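Local structure of ribonucleoside-diphosphate reductase (5IM3) at residues Y643-P646 with Q647-N650. The protein probably reduces ribonucleoside diphosphates to the deoxyribonucleotide precursors of DNA synthesis, under allosteric control by bound nucleotides such as dATP. Sequence-based numbering, arbitrary orientation.
Sequences YSVP and QAQN
Tyr643 lays one face of its ring over the backbone of Gln649, whose CA sits 3.7 Å from the ring centroid in a CH-pi contact, 20° off the ring normal and shifted toward the rim. The two side chains cross at about a right angle: Gln649 CB touches Tyr643 CG at 3.5 Å, and with its own CG anti to the backbone N of Gln649 (chi1 176°) the extended chain passes the CD2 side of the ring, its terminal amide plane nearly perpendicular to the ring. At the far end of the ring, Tyr643 OH is hydrogen-bonded to Ile638 O and Asn652 ND2, which fixes the phenol between the end of helix 620-640 and the next turn of helix 646-655. Pro646 and Gln647 run side by side. The Gln647 chain bends at chi2 (-102°), which sets OE1 alongside the pyrrolidine ring, 3.3 Å from both Pro646 CG and CD. Val645 CG2 packs tightly against Ala648 CB at 3.5 Å, and the Val645 side chain also touches Met394 and Leu395 of helix 382-395. Val645 O accepts a hydrogen bond from Ala648 N (3.2 Å), an i to i+3 bond, and Pro646 O one from Asn650 N (2.9 Å), the i to i+4 bond of a helix. Val645 as N-cap and Pro646 in the first turn form a helix N-terminus, here opening helix 646-655 within the ribonucleotide reductase barrel domain.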
loop_
_atom_site.group_PDB
_atom_site.type_symbol
_atom_site.label_atom_id
_atom_site.label_comp_id
_atom_site.label_asym_id
_atom_site.label_seq_id
_atom_site.Cartn_x
_atom_site.Cartn_y
_atom_site.Cartn_z
ATOM N N TYR A 643 41.649 37.725 -10.529
ATOM C CA TYR A 643 40.278 38.015 -10.134
ATOM C C TYR A 643 39.485 38.556 -11.316
ATOM O O TYR A 643 39.912 39.508 -11.979
ATOM C CB TYR A 643 40.257 39.015 -8.978
ATOM C CG TYR A 643 40.891 38.474 -7.719
ATOM C CD1 TYR A 643 40.144 37.741 -6.808
ATOM C CD2 TYR A 643 42.238 38.693 -7.442
ATOM C CE1 TYR A 643 40.710 37.244 -5.657
ATOM C CE2 TYR A 643 42.820 38.197 -6.290
ATOM C CZ TYR A 643 42.049 37.467 -5.400
ATOM O OH TYR A 643 42.608 36.960 -4.246
ATOM N N SER A 644 38.324 37.948 -11.564
ATOM C CA SER A 644 37.424 38.359 -12.634
ATOM C C SER A 644 36.467 39.458 -12.189
ATOM O O SER A 644 36.247 40.422 -12.928
ATOM C CB SER A 644 36.615 37.155 -13.133
ATOM O OG SER A 644 37.460 36.104 -13.570
ATOM N N VAL A 645 35.882 39.322 -11.002
ATOM C CA VAL A 645 34.948 40.316 -10.481
ATOM C C VAL A 645 35.641 41.101 -9.373
ATOM O O VAL A 645 36.312 40.506 -8.517
ATOM C CB VAL A 645 33.652 39.661 -9.979
ATOM C CG1 VAL A 645 33.055 38.773 -11.063
ATOM C CG2 VAL A 645 33.900 38.860 -8.713
ATOM N N PRO A 646 35.491 42.429 -9.334
ATOM C CA PRO A 646 36.308 43.225 -8.404
ATOM C C PRO A 646 35.949 43.022 -6.943
ATOM O O PRO A 646 36.824 43.161 -6.081
ATOM C CB PRO A 646 36.043 44.667 -8.860
ATOM C CG PRO A 646 34.676 44.616 -9.447
ATOM C CD PRO A 646 34.546 43.265 -10.094
ATOM N N GLN A 647 34.695 42.696 -6.632
ATOM C CA GLN A 647 34.319 42.504 -5.236
ATOM C C GLN A 647 34.855 41.200 -4.659
ATOM O O GLN A 647 34.835 41.029 -3.435
ATOM C CB GLN A 647 32.797 42.561 -5.080
ATOM C CG GLN A 647 32.023 41.755 -6.104
ATOM C CD GLN A 647 31.424 42.616 -7.204
ATOM O OE1 GLN A 647 32.119 43.399 -7.843
ATOM N NE2 GLN A 647 30.121 42.472 -7.423
ATOM N N ALA A 648 35.338 40.282 -5.501
ATOM C CA ALA A 648 36.011 39.093 -4.993
ATOM C C ALA A 648 37.452 39.413 -4.622
ATOM O O ALA A 648 37.946 38.968 -3.580
ATOM C CB ALA A 648 35.955 37.971 -6.031
ATOM N N GLN A 649 38.131 40.201 -5.454
ATOM C CA GLN A 649 39.440 40.717 -5.079
ATOM C C GLN A 649 39.350 41.563 -3.817
ATOM O O GLN A 649 40.199 41.459 -2.924
ATOM C CB GLN A 649 40.018 41.536 -6.229
ATOM C CG GLN A 649 41.342 42.197 -5.918
ATOM C CD GLN A 649 41.821 43.061 -7.056
ATOM O OE1 GLN A 649 42.199 42.559 -8.114
ATOM N NE2 GLN A 649 41.798 44.372 -6.850
ATOM N N ASN A 650 38.323 42.407 -3.729
ATOM C CA ASN A 650 38.181 43.301 -2.585
ATOM C C ASN A 650 38.127 42.524 -1.273
ATOM O O ASN A 650 38.808 42.875 -0.306
ATOM C CB ASN A 650 36.926 44.160 -2.757
ATOM C CG ASN A 650 36.768 45.183 -1.657
ATOM O OD1 ASN A 650 37.735 45.819 -1.241
ATOM N ND2 ASN A 650 35.545 45.338 -1.168
#